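Local coordinates for putative methyl-accepting chemotaxis protein (Salmonella enterica subsp. enterica serovar Typhimurium str. LT2, PDB 6DB1) that probably senses chemical signals outside the cytoplasm through its N-terminal ligand-binding domain and relays them to the chemotaxis signalling pathway, at residues S39-V44 with P51-A56; W90-E95 with P122-A127; F32-R37 with P100-A105; R84-N89 with E133-E138. All blocks are in the same frame, centred on the assembly; numbering follows the deposited sequence. Where two conformers were deposited one is given.

Interaction 1 of 4, residues S39-V44 with P51-A56; sequences SRAMDV and PDFAPA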
loop_
_atom_site.group_PDB
_atom_site.type_symbol
_atom_site.label_atom_id
_atom_site.label_comp_id
_atom_site.label_asym_id
_atom_site.label_seq_id
_atom_site.Cartn_x
_atom_site.Cartn_y
_atom_site.Cartn_z
ATOM N N SER A 39 -9.911 -6.084 13.442
ATOM C CA SER A 39 -11.216 -6.675 13.182
ATOM C C SER A 39 -11.245 -8.142 13.652
ATOM O O SER A 39 -12.202 -8.564 14.314
ATOM C CB SER A 39 -11.573 -6.537 11.725
ATOM O OG SER A 39 -12.801 -7.181 11.438
ATOM N N ARG A 40 -10.197 -8.914 13.345
ATOM C CA ARG A 40 -10.162 -10.323 13.758
ATOM C C ARG A 40 -10.128 -10.422 15.290
ATOM O O ARG A 40 -10.779 -11.309 15.878
ATOM C CB ARG A 40 -8.971 -11.059 13.141
ATOM C CG ARG A 40 -8.970 -11.079 11.618
ATOM C CD ARG A 40 -7.975 -12.085 11.070
ATOM N NE ARG A 40 -6.673 -11.974 11.717
ATOM C CZ ARG A 40 -5.717 -11.121 11.364
ATOM N NH1 ARG A 40 -5.913 -10.277 10.365
ATOM N NH2 ARG A 40 -4.564 -11.117 12.011
ATOM N N ALA A 41 -9.386 -9.522 15.938
ATOM C CA ALA A 41 -9.323 -9.530 17.409
ATOM C C ALA A 41 -10.720 -9.246 17.996
ATOM O O ALA A 41 -11.099 -9.828 19.021
ATOM C CB ALA A 41 -8.296 -8.537 17.897
HETATM N N MSE A 42 -11.493 -8.379 17.328
HETATM C CA MSE A 42 -12.853 -8.011 17.795
HETATM C C MSE A 42 -13.894 -9.076 17.550
HETATM O O MSE A 42 -14.853 -9.202 18.314
HETATM C CB MSE A 42 -13.274 -6.684 17.176
HETATM C CG MSE A 42 -12.414 -5.584 17.789
HETATM SE SE MSE A 42 -13.227 -4.969 19.467
HETATM C CE MSE A 42 -11.850 -5.644 20.693
ATOM N N ASP A 43 -13.750 -9.846 16.478
ATOM C CA ASP A 43 -14.684 -10.935 16.237
ATOM C C ASP A 43 -14.584 -11.904 17.415
ATOM O O ASP A 43 -15.596 -12.378 17.914
ATOM C CB ASP A 43 -14.373 -11.638 14.921
ATOM C CG ASP A 43 -14.670 -10.768 13.710
ATOM O OD1 ASP A 43 -15.164 -9.637 13.897
ATOM O OD2 ASP A 43 -14.430 -11.225 12.573
ATOM N N VAL A 44 -13.350 -12.162 17.856
ATOM C CA VAL A 44 -13.041 -13.039 19.007
ATOM C C VAL A 44 -13.660 -12.439 20.278
ATOM O O VAL A 44 -14.242 -13.165 21.091
ATOM C CB VAL A 44 -11.516 -13.235 19.182
ATOM C CG1 VAL A 44 -11.156 -13.893 20.508
ATOM C CG2 VAL A 44 -10.899 -14.004 18.022
ATOM N N PRO A 51 -9.508 -11.627 23.432
ATOM C CA PRO A 51 -8.789 -11.091 22.276
ATOM C C PRO A 51 -7.277 -10.904 22.489
ATOM O O PRO A 51 -6.823 -10.718 23.623
ATOM C CB PRO A 51 -9.440 -9.715 22.054
ATOM C CG PRO A 51 -9.804 -9.272 23.447
ATOM C CD PRO A 51 -10.229 -10.552 24.137
ATOM N N ASP A 52 -6.520 -11.008 21.400
ATOM C CA ASP A 52 -5.085 -10.753 21.414
ATOM C C ASP A 52 -4.933 -9.464 20.644
ATOM O O ASP A 52 -5.213 -9.424 19.453
ATOM C CB ASP A 52 -4.269 -11.851 20.722
ATOM C CG ASP A 52 -2.744 -11.394 20.489
ATOM O OD1 ASP A 52 -2.312 -10.639 21.355
ATOM O OD2 ASP A 52 -2.127 -11.872 19.511
ATOM N N PHE A 53 -4.536 -8.398 21.327
ATOM C CA PHE A 53 -4.363 -7.099 20.681
ATOM C C PHE A 53 -2.909 -6.864 20.269
ATOM O O PHE A 53 -2.639 -5.900 19.556
ATOM C CB PHE A 53 -4.797 -5.967 21.610
ATOM C CG PHE A 53 -6.270 -5.964 21.905
ATOM C CD1 PHE A 53 -7.181 -5.710 20.892
ATOM C CD2 PHE A 53 -6.746 -6.184 23.188
ATOM C CE1 PHE A 53 -8.541 -5.706 21.150
ATOM C CE2 PHE A 53 -8.108 -6.165 23.450
ATOM C CZ PHE A 53 -9.002 -5.925 22.431
ATOM N N ALA A 54 -1.994 -7.741 20.695
ATOM C CA ALA A 54 -0.547 -7.591 20.414
ATOM C C ALA A 54 -0.271 -7.249 18.937
ATOM O O ALA A 54 0.535 -6.334 18.668
ATOM C CB ALA A 54 0.194 -8.837 20.840
ATOM N N PRO A 55 -0.911 -7.976 17.978
ATOM C CA PRO A 55 -0.696 -7.761 16.527
ATOM C C PRO A 55 -1.221 -6.418 15.993
ATOM O O PRO A 55 -0.571 -5.786 15.143
ATOM C CB PRO A 55 -1.428 -8.897 15.799
ATOM C CG PRO A 55 -2.320 -9.527 16.843
ATOM C CD PRO A 55 -1.695 -9.202 18.182
ATOM N N ALA A 56 -2.398 -6.002 16.444
ATOM C CA ALA A 56 -2.927 -4.717 15.989
ATOM C C ALA A 56 -2.002 -3.607 16.494
ATOM O O ALA A 56 -1.624 -2.711 15.734
ATOM C CB ALA A 56 -4.345 -4.529 16.461
#
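The selenomethionine Met42 reaches the Phe53 ring from the side: its terminal CE lies in the ring plane at the edge, 3.3 Å from Phe53 CE1 and equally close to CZ, a tight methyl-to-edge contact. The chain starts with CB pointing away from 51-56, and bends at chi2 (-86°) and chi3 swing the methyl back to the ring. Pro51 approaches the same ring differently, its CB sitting 3.8 Å above one face, toward the rim. The pyrrolidine is thus wedged between Phe53 and helix 39-44, where Pro51 CB rests 3.5 Å from Ala41 O. Ala41 points toward 51-56, and its CB settles against Asp52 O at 3.6 Å. No hydrogen bond crosses between the segments, which meet through van der Waals contact alone. Asp52 instead serves its own chain: its OD1 takes the N-H of Ala54 at 3.0 Å, a capping bond met from above the carboxylate plane, at the turn into helix 54-73. Beyond the two segments, Met42 also touches Ala105 and Phe53 touches Met102, both on helix 80-105, so that the incoming connection is packed between helix 13-46 and helix 80-105.

Interaction 2 of 4, residues W90-E95 with P122-A127; sequences WQALLE and PALSRA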
loop_
_atom_site.group_PDB
_atom_site.type_symbol
_atom_site.label_atom_id
_atom_site.label_comp_id
_atom_site.label_asym_id
_atom_site.label_seq_id
_atom_site.Cartn_x
_atom_site.Cartn_y
_atom_site.Cartn_z
ATOM N N TRP A 90 -1.538 11.746 6.924
ATOM C CA TRP A 90 -1.044 10.516 7.539
ATOM C C TRP A 90 -1.182 10.658 9.056
ATOM O O TRP A 90 -1.723 9.788 9.730
ATOM C CB TRP A 90 0.422 10.292 7.161
ATOM C CG TRP A 90 1.006 8.944 7.463
ATOM C CD1 TRP A 90 0.702 8.096 8.483
ATOM C CD2 TRP A 90 2.152 8.375 6.808
ATOM N NE1 TRP A 90 1.516 6.996 8.441
ATOM C CE2 TRP A 90 2.421 7.146 7.425
ATOM C CE3 TRP A 90 2.924 8.758 5.712
ATOM C CZ2 TRP A 90 3.458 6.318 7.013
ATOM C CZ3 TRP A 90 3.945 7.937 5.291
ATOM C CH2 TRP A 90 4.221 6.744 5.956
ATOM N N GLN A 91 -0.671 11.781 9.574
ATOM C CA GLN A 91 -0.689 12.041 11.035
ATOM C C GLN A 91 -2.135 12.114 11.552
ATOM O O GLN A 91 -2.419 11.642 12.650
ATOM C CB GLN A 91 0.115 13.298 11.382
ATOM C CG GLN A 91 0.077 13.637 12.870
ATOM C CD GLN A 91 1.153 14.610 13.283
ATOM O OE1 GLN A 91 2.261 14.602 12.752
ATOM N NE2 GLN A 91 0.857 15.420 14.287
ATOM N N ALA A 92 -3.043 12.695 10.773
ATOM C CA ALA A 92 -4.436 12.783 11.200
ATOM C C ALA A 92 -5.051 11.374 11.260
ATOM O O ALA A 92 -5.709 11.019 12.233
ATOM C CB ALA A 92 -5.203 13.688 10.262
ATOM N N LEU A 93 -4.845 10.591 10.205
ATOM C CA LEU A 93 -5.391 9.252 10.134
ATOM C C LEU A 93 -4.996 8.458 11.381
ATOM O O LEU A 93 -5.811 7.726 11.950
ATOM C CB LEU A 93 -4.874 8.585 8.856
ATOM C CG LEU A 93 -5.202 7.106 8.680
ATOM C CD1 LEU A 93 -6.694 6.845 8.836
ATOM C CD2 LEU A 93 -4.709 6.628 7.322
ATOM N N LEU A 94 -3.759 8.666 11.820
ATOM C CA LEU A 94 -3.201 7.958 12.944
ATOM C C LEU A 94 -3.727 8.500 14.275
ATOM O O LEU A 94 -4.213 7.724 15.105
ATOM C CB LEU A 94 -1.676 8.092 12.893
ATOM C CG LEU A 94 -0.900 7.505 14.075
ATOM C CD1 LEU A 94 -1.004 5.982 14.117
ATOM C CD2 LEU A 94 0.560 7.931 14.008
ATOM N N GLU A 95 -3.620 9.804 14.493
ATOM C CA GLU A 95 -3.977 10.370 15.812
ATOM C C GLU A 95 -5.488 10.525 16.009
ATOM O O GLU A 95 -5.921 10.593 17.159
ATOM C CB GLU A 95 -3.285 11.716 16.020
ATOM C CG GLU A 95 -1.820 11.563 16.359
ATOM C CD GLU A 95 -0.971 12.790 16.094
ATOM O OE1 GLU A 95 0.261 12.620 15.965
ATOM O OE2 GLU A 95 -1.541 13.911 16.011
ATOM N N PRO A 122 -13.024 6.300 7.979
ATOM C CA PRO A 122 -13.115 6.462 6.519
ATOM C C PRO A 122 -12.797 7.851 5.935
ATOM O O PRO A 122 -12.004 7.945 5.002
ATOM C CB PRO A 122 -14.573 6.070 6.289
ATOM C CG PRO A 122 -14.680 4.810 7.107
ATOM C CD PRO A 122 -13.748 5.051 8.284
ATOM N N ALA A 123 -13.390 8.910 6.461
ATOM C CA ALA A 123 -13.115 10.251 5.936
ATOM C C ALA A 123 -11.605 10.529 5.945
ATOM O O ALA A 123 -11.059 11.052 4.983
ATOM C CB ALA A 123 -13.851 11.277 6.758
ATOM N N LEU A 124 -10.956 10.180 7.055
ATOM C CA LEU A 124 -9.509 10.383 7.273
ATOM C C LEU A 124 -8.698 9.472 6.351
ATOM O O LEU A 124 -7.620 9.842 5.860
ATOM C CB LEU A 124 -9.189 10.075 8.739
ATOM C CG LEU A 124 -9.887 10.969 9.759
ATOM C CD1 LEU A 124 -9.659 10.459 11.175
ATOM C CD2 LEU A 124 -9.412 12.407 9.619
ATOM N N SER A 125 -9.230 8.276 6.148
ATOM C CA SER A 125 -8.591 7.304 5.306
ATOM C C SER A 125 -8.629 7.806 3.859
ATOM O O SER A 125 -7.629 7.804 3.172
ATOM C CB SER A 125 -9.256 5.965 5.457
ATOM O OG SER A 125 -8.508 4.957 4.804
ATOM N N ARG A 126 -9.766 8.348 3.470
ATOM C CA ARG A 126 -9.982 8.828 2.131
ATOM C C ARG A 126 -9.044 10.006 1.830
ATOM O O ARG A 126 -8.481 10.086 0.731
ATOM C CB ARG A 126 -11.471 9.144 1.948
ATOM C CG ARG A 126 -11.886 9.407 0.510
ATOM C CD ARG A 126 -13.381 9.197 0.275
ATOM N NE ARG A 126 -14.242 9.891 1.233
ATOM C CZ ARG A 126 -14.788 9.338 2.317
ATOM N NH1 ARG A 126 -14.588 8.059 2.590
ATOM N NH2 ARG A 126 -15.538 10.070 3.120
ATOM N N ALA A 127 -8.807 10.879 2.797
ATOM C CA ALA A 127 -7.946 12.016 2.555
ATOM C C ALA A 127 -6.492 11.545 2.416
ATOM O O ALA A 127 -5.742 12.077 1.611
ATOM C CB ALA A 127 -8.091 13.022 3.669
#
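Different first torsions bring Leu93 and Leu124 together. In Leu93, CG stands anti to the backbone N (chi1 173°), which carries CD1 across to the other helix although CB leaves the backbone obliquely; in Leu124, CG lies anti to the carbonyl carbon (chi1 -62°), and the side chain, already aimed at 90-95, brings its two methyls to Ala92. The methyl CD1 of Leu93 rests 4.1 Å from Leu124 CB and 4.0 Å from Ser125 N, pressed against the backbone of the partner helix. On the Ala92 side, Leu124 CD2 lies 4.4 Å from Ala92 CB, while Leu124 CD1 approaches Ala92 O. The helix axes pass 8.8 Å apart and run almost antiparallel, at 158° between N-to-C directions, with the short Ala92 side chain meeting Leu124. Leu93 also opens a wider pi-type turn spanning 93-95, and the partner helix is kinked at Pro122, which has no N-H to bond to the turn before. Farther inside the four-helix bundle, Leu93 meets Met63 of helix 54-73 and Tyr31 of helix 13-46. The hydroxyl of Ser125 is hydrogen-bonded to Tyr31 OH and so finds its polar partner on helix 13-46. With no hydrogen bond or charge pair between the segments, cohesion here rests on dispersion contact of leucine methyls with side chain and backbone, without directional bonds.

Interaction 3 of 4, residues F32-R37 with P100-A105; sequences FRFVTR and PQMQLA
The Phe34 ring meets helix 100-105 with its outer rim. At that edge and near the ring plane lies CG of the selenomethionine Met102, 3.5 Å from Phe34 CE1, the two side chains running past each other in opposite directions. The Gln101 amide approaches obliquely, OE1 standing 3.7 Å from Phe34 CE2 with the amide plane turned 38° from the ring. Placing CG anti to the backbone N (chi1 166°) sends the ring toward helix 80-105, bridging segments whose nearest CA atoms, those of Phe34 and Met102, are still 9.6 Å apart. In the four-helix bundle, a fold shared with the sensor domains of classical chemoreceptors, this aromatic side chain spans the gap between helix 13-46 and helix 80-105. Gln101 extends beyond CG, and its NE2 is hydrogen-bonded to Thr121 OG1 on helix 110-144, which ties down the amide whose oxygen lies obliquely beside the ring. Helix 54-73 closes in on both partners, with Ser59 against Phe34, and Ala56 and Leu60 against Met102, whose chain is bent at chi2 and chi3. The segment that carries Phe34 also faces the dimer partner, Phe32 packing on Phe32 of the second subunit and Arg33 on its Arg126.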
loop_
_atom_site.group_PDB
_atom_site.type_symbol
_atom_site.label_atom_id
_atom_site.label_comp_id
_atom_site.label_asym_id
_atom_site.label_seq_id
_atom_site.Cartn_x
_atom_site.Cartn_y
_atom_site.Cartn_z
ATOM N N PHE A 32 -3.585 -0.686 6.304
ATOM C CA PHE A 32 -4.581 -1.676 5.888
ATOM C C PHE A 32 -4.489 -2.891 6.806
ATOM O O PHE A 32 -5.518 -3.442 7.196
ATOM C CB PHE A 32 -4.468 -2.093 4.418
ATOM C CG PHE A 32 -4.768 -0.998 3.424
ATOM C CD1 PHE A 32 -5.749 -0.052 3.681
ATOM C CD2 PHE A 32 -4.166 -0.990 2.179
ATOM C CE1 PHE A 32 -6.042 0.942 2.759
ATOM C CE2 PHE A 32 -4.467 -0.001 1.252
ATOM C CZ PHE A 32 -5.402 0.967 1.544
ATOM N N ARG A 33 -3.277 -3.288 7.163
ATOM C CA ARG A 33 -3.138 -4.414 8.045
ATOM C C ARG A 33 -3.875 -4.123 9.351
ATOM O O ARG A 33 -4.709 -4.913 9.772
ATOM C CB ARG A 33 -1.671 -4.753 8.317
ATOM C CG ARG A 33 -0.980 -5.488 7.177
ATOM C CD ARG A 33 0.462 -5.795 7.516
ATOM N NE ARG A 33 1.073 -6.642 6.511
ATOM C CZ ARG A 33 2.328 -7.062 6.552
ATOM N NH1 ARG A 33 3.114 -6.676 7.544
ATOM N NH2 ARG A 33 2.788 -7.865 5.609
ATOM N N PHE A 34 -3.577 -2.983 9.952
ATOM C CA PHE A 34 -4.164 -2.591 11.210
ATOM C C PHE A 34 -5.678 -2.810 11.222
ATOM O O PHE A 34 -6.202 -3.316 12.195
ATOM C CB PHE A 34 -3.884 -1.119 11.509
ATOM C CG PHE A 34 -4.732 -0.577 12.628
ATOM C CD1 PHE A 34 -4.397 -0.823 13.948
ATOM C CD2 PHE A 34 -5.881 0.146 12.357
ATOM C CE1 PHE A 34 -5.191 -0.354 14.978
ATOM C CE2 PHE A 34 -6.670 0.622 13.391
ATOM C CZ PHE A 34 -6.329 0.363 14.698
ATOM N N VAL A 35 -6.358 -2.410 10.152
ATOM C CA VAL A 35 -7.798 -2.503 10.073
ATOM C C VAL A 35 -8.234 -3.970 10.103
ATOM O O VAL A 35 -9.250 -4.284 10.697
ATOM C CB VAL A 35 -8.344 -1.800 8.817
ATOM C CG1 VAL A 35 -9.830 -2.070 8.623
ATOM C CG2 VAL A 35 -8.070 -0.306 8.850
ATOM N N THR A 36 -7.475 -4.853 9.459
ATOM C CA THR A 36 -7.836 -6.263 9.419
ATOM C C THR A 36 -7.463 -6.947 10.739
ATOM O O THR A 36 -8.263 -7.703 11.304
ATOM C CB THR A 36 -7.173 -6.987 8.244
ATOM O OG1 THR A 36 -5.765 -7.028 8.467
ATOM C CG2 THR A 36 -7.461 -6.336 6.909
ATOM N N ARG A 37 -6.252 -6.656 11.212
ATOM C CA ARG A 37 -5.724 -7.205 12.456
ATOM C C ARG A 37 -6.755 -7.001 13.576
ATOM O O ARG A 37 -7.213 -7.960 14.224
ATOM C CB ARG A 37 -4.422 -6.481 12.823
ATOM C CG ARG A 37 -3.444 -6.299 11.668
ATOM C CD ARG A 37 -2.351 -7.337 11.479
ATOM N NE ARG A 37 -1.245 -7.147 12.414
ATOM C CZ ARG A 37 -0.050 -7.721 12.298
ATOM N NH1 ARG A 37 0.879 -7.512 13.217
ATOM N NH2 ARG A 37 0.213 -8.497 11.262
ATOM N N PRO A 100 -7.682 6.262 18.309
ATOM C CA PRO A 100 -8.903 6.097 19.066
ATOM C C PRO A 100 -9.467 4.675 18.943
ATOM O O PRO A 100 -9.760 4.049 19.972
ATOM C CB PRO A 100 -9.857 7.144 18.482
ATOM C CG PRO A 100 -8.922 8.259 18.106
ATOM C CD PRO A 100 -7.705 7.534 17.565
ATOM N N GLN A 101 -9.586 4.162 17.724
ATOM C CA GLN A 101 -10.128 2.815 17.533
ATOM C C GLN A 101 -9.468 1.828 18.500
ATOM O O GLN A 101 -10.152 1.043 19.139
ATOM C CB GLN A 101 -9.920 2.305 16.109
ATOM C CG GLN A 101 -10.789 2.997 15.070
ATOM C CD GLN A 101 -10.777 2.226 13.774
ATOM O OE1 GLN A 101 -10.336 1.081 13.733
ATOM N NE2 GLN A 101 -11.284 2.836 12.713
HETATM N N MSE A 102 -8.148 1.875 18.593
HETATM C CA MSE A 102 -7.434 0.961 19.479
HETATM C C MSE A 102 -7.766 1.147 20.932
HETATM O O MSE A 102 -7.932 0.173 21.660
HETATM C CB MSE A 102 -5.943 1.169 19.330
HETATM C CG MSE A 102 -5.390 0.114 18.400
HETATM SE SE MSE A 102 -4.754 -1.404 19.459
HETATM C CE MSE A 102 -6.066 -2.614 18.669
ATOM N N GLN A 103 -7.852 2.394 21.377
ATOM C CA GLN A 103 -8.154 2.666 22.775
ATOM C C GLN A 103 -9.621 2.302 23.054
ATOM O O GLN A 103 -9.959 1.768 24.123
ATOM C CB GLN A 103 -7.795 4.118 23.099
ATOM C CG GLN A 103 -6.288 4.368 23.068
ATOM C CD GLN A 103 -5.878 5.802 23.326
ATOM O OE1 GLN A 103 -6.592 6.751 22.995
ATOM N NE2 GLN A 103 -4.683 5.974 23.877
ATOM N N LEU A 104 -10.460 2.508 22.052
ATOM C CA LEU A 104 -11.882 2.255 22.155
ATOM C C LEU A 104 -12.142 0.743 22.063
ATOM O O LEU A 104 -13.065 0.226 22.688
ATOM C CB LEU A 104 -12.551 3.031 21.015
ATOM C CG LEU A 104 -13.937 3.618 21.278
ATOM C CD1 LEU A 104 -13.944 4.475 22.538
ATOM C CD2 LEU A 104 -14.379 4.453 20.085
ATOM N N ALA A 105 -11.318 0.022 21.314
ATOM C CA ALA A 105 -11.496 -1.427 21.155
ATOM C C ALA A 105 -11.165 -2.142 22.472
ATOM O O ALA A 105 -11.619 -3.264 22.728
ATOM C CB ALA A 105 -10.628 -1.936 20.027
#

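Interaction 4 of 4, residues R84-N89 with E133-E138; sequences REVLSN and ERFSHE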
loop_
_atom_site.group_PDB
_atom_site.type_symbol
_atom_site.label_atom_id
_atom_site.label_comp_id
_atom_site.label_asym_id
_atom_site.label_seq_id
_atom_site.Cartn_x
_atom_site.Cartn_y
_atom_site.Cartn_z
ATOM N N ARG A 84 3.804 18.003 2.386
ATOM C CA ARG A 84 3.048 18.466 3.555
ATOM C C ARG A 84 1.648 17.861 3.640
ATOM O O ARG A 84 1.176 17.552 4.733
ATOM C CB ARG A 84 2.941 19.993 3.542
ATOM C CG ARG A 84 4.061 20.650 4.327
ATOM C CD ARG A 84 3.718 20.614 5.805
ATOM N NE ARG A 84 4.872 20.450 6.683
ATOM C CZ ARG A 84 5.144 19.333 7.345
ATOM N NH1 ARG A 84 4.323 18.301 7.261
ATOM N NH2 ARG A 84 6.216 19.268 8.117
ATOM N N GLU A 85 0.966 17.764 2.526
ATOM C CA GLU A 85 -0.359 17.189 2.514
ATOM C C GLU A 85 -0.293 15.742 3.036
ATOM O O GLU A 85 -1.093 15.335 3.868
ATOM C CB GLU A 85 -0.907 17.253 1.091
ATOM C CG GLU A 85 -2.410 17.182 1.011
ATOM C CD GLU A 85 -2.938 16.958 -0.393
ATOM O OE1 GLU A 85 -2.658 17.798 -1.269
ATOM O OE2 GLU A 85 -3.630 15.955 -0.599
ATOM N N VAL A 86 0.684 14.984 2.539
ATOM C CA VAL A 86 0.878 13.578 2.888
ATOM C C VAL A 86 1.112 13.407 4.397
ATOM O O VAL A 86 0.440 12.598 5.032
ATOM C CB VAL A 86 2.051 12.984 2.083
ATOM C CG1 VAL A 86 2.597 11.711 2.706
ATOM C CG2 VAL A 86 1.661 12.762 0.634
ATOM N N LEU A 87 2.053 14.150 4.949
ATOM C CA LEU A 87 2.387 14.028 6.373
ATOM C C LEU A 87 1.201 14.445 7.254
ATOM O O LEU A 87 0.950 13.810 8.278
ATOM C CB LEU A 87 3.618 14.883 6.676
ATOM C CG LEU A 87 4.893 14.497 5.929
ATOM C CD1 LEU A 87 6.015 15.489 6.201
ATOM C CD2 LEU A 87 5.321 13.093 6.286
ATOM N N SER A 88 0.476 15.493 6.883
ATOM C CA SER A 88 -0.645 15.939 7.721
ATOM C C SER A 88 -1.804 14.945 7.677
ATOM O O SER A 88 -2.407 14.686 8.697
ATOM C CB SER A 88 -1.107 17.303 7.328
ATOM O OG SER A 88 -0.129 18.254 7.679
ATOM N N ASN A 89 -2.113 14.405 6.511
ATOM C CA ASN A 89 -3.220 13.438 6.392
ATOM C C ASN A 89 -2.813 12.107 7.034
ATOM O O ASN A 89 -3.650 11.420 7.644
ATOM C CB ASN A 89 -3.690 13.307 4.940
ATOM C CG ASN A 89 -4.393 14.557 4.461
ATOM O OD1 ASN A 89 -4.734 15.420 5.265
ATOM N ND2 ASN A 89 -4.651 14.646 3.167
ATOM N N GLU A 133 -2.048 9.622 -3.569
ATOM C CA GLU A 133 -2.188 9.665 -5.035
ATOM C C GLU A 133 -1.431 10.869 -5.596
ATOM O O GLU A 133 -0.747 10.775 -6.606
ATOM C CB GLU A 133 -3.656 9.790 -5.454
ATOM C CG GLU A 133 -4.501 8.570 -5.129
ATOM C CD GLU A 133 -4.931 7.714 -6.312
ATOM O OE1 GLU A 133 -4.555 8.045 -7.446
ATOM O OE2 GLU A 133 -5.623 6.697 -6.078
ATOM N N ARG A 134 -1.583 12.000 -4.943
ATOM C CA ARG A 134 -0.925 13.220 -5.383
ATOM C C ARG A 134 0.591 12.992 -5.343
ATOM O O ARG A 134 1.326 13.377 -6.253
ATOM C CB ARG A 134 -1.405 14.384 -4.512
ATOM C CG ARG A 134 -1.503 15.707 -5.252
ATOM C CD ARG A 134 -2.344 16.768 -4.559
ATOM N NE ARG A 134 -1.627 17.591 -3.593
ATOM C CZ ARG A 134 -0.989 18.728 -3.889
ATOM N NH1 ARG A 134 -0.936 19.169 -5.139
ATOM N NH2 ARG A 134 -0.397 19.419 -2.931
ATOM N N PHE A 135 1.057 12.289 -4.318
ATOM C CA PHE A 135 2.487 12.017 -4.191
ATOM C C PHE A 135 2.971 11.063 -5.293
ATOM O O PHE A 135 3.955 11.331 -5.983
ATOM C CB PHE A 135 2.783 11.385 -2.829
ATOM C CG PHE A 135 4.250 11.145 -2.589
ATOM C CD1 PHE A 135 4.879 10.038 -3.125
ATOM C CD2 PHE A 135 5.003 12.062 -1.875
ATOM C CE1 PHE A 135 6.242 9.849 -2.954
ATOM C CE2 PHE A 135 6.362 11.870 -1.702
ATOM C CZ PHE A 135 6.976 10.763 -2.246
ATOM N N SER A 136 2.280 9.940 -5.452
ATOM C CA SER A 136 2.695 8.949 -6.426
ATOM C C SER A 136 2.722 9.569 -7.827
ATOM O O SER A 136 3.643 9.303 -8.587
ATOM C CB SER A 136 1.815 7.724 -6.382
ATOM O OG SER A 136 0.484 8.040 -6.755
ATOM N N HIS A 137 1.743 10.414 -8.143
ATOM C CA HIS A 137 1.674 11.046 -9.467
ATOM C C HIS A 137 2.892 11.942 -9.719
ATOM O O HIS A 137 3.529 11.835 -10.759
ATOM C CB HIS A 137 0.340 11.798 -9.629
ATOM C CG HIS A 137 0.185 12.541 -10.920
ATOM N ND1 HIS A 137 -0.371 11.956 -12.052
ATOM C CD2 HIS A 137 0.458 13.825 -11.258
ATOM C CE1 HIS A 137 -0.418 12.845 -13.033
ATOM N NE2 HIS A 137 0.086 14.001 -12.575
ATOM N N GLU A 138 3.238 12.810 -8.776
ATOM C CA GLU A 138 4.375 13.692 -9.017
ATOM C C GLU A 138 5.674 12.876 -9.047
ATOM O O GLU A 138 6.577 13.170 -9.836
ATOM C CB GLU A 138 4.446 14.789 -7.960
ATOM C CG GLU A 138 3.309 15.790 -8.034
ATOM C CD GLU A 138 2.823 16.205 -9.414
ATOM O OE1 GLU A 138 3.587 16.072 -10.379
ATOM O OE2 GLU A 138 1.688 16.683 -9.504
#
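Val86 and Phe135 make the inner, close-packed half of this contact. The methyl CG2 of Val86 sits 3.9 Å from Phe135 CB, and the two side chains meet at a slant near the aromatic stem, while Phe135 CG, anti to the backbone N (chi1 -177°), carries the ring on toward Leu24 of helix 13-46 and Met70 of helix 54-73. Both residues are buried, and the Phe135 side chain thereby touches the other three helices. The outer half is polar. There Glu85 extends toward exposed Arg134, whose chain bends at chi3 (87°) to present NE to the carboxylate; the salt bridge between Glu85 OE1 and Arg134 NE is 2.6 Å long. Carboxylate and guanidinium are almost coplanar, the oxygen arriving at the guanidinium edge, yet the hydrogen bond is weak because its N-H is bent to 129° at the proton. The other oxygen of Glu85, OE2, is hydrogen-bonded to Ser131 OG, so both ends of the carboxylate are engaged with helix 110-144. Next in sequence to Arg134, Glu133 forms a salt bridge with Arg37 of the second subunit. A hydrophobic seam flanked by a surface ion pair is typical of neighbouring helices in a four-helix bundle.

Overall arrangement
The four contacts are spread along a bundle of four successive helices. Interactions 1 and 4 occupy opposite sides of the chain's centre, their centres about 30 Å apart, with interactions 3 and 2 between them. Interactions 1 and 3 share helix 13-46 and touch directly, Pro55 O probably accepting a hydrogen bond from Arg37 NH1. Interactions 2, 3 and 4 all use helix 80-105; 2 and 4 also share helix 110-144, with centres about 12 Å apart. Along the sequence, interaction 1 falls within the span of 3, and 2 within that of 4; interaction 3, which joins helix 13-46 to helix 80-105, crosses both 2 and 4. Segments of interactions 3 and 4 also carry residues that reach the second subunit.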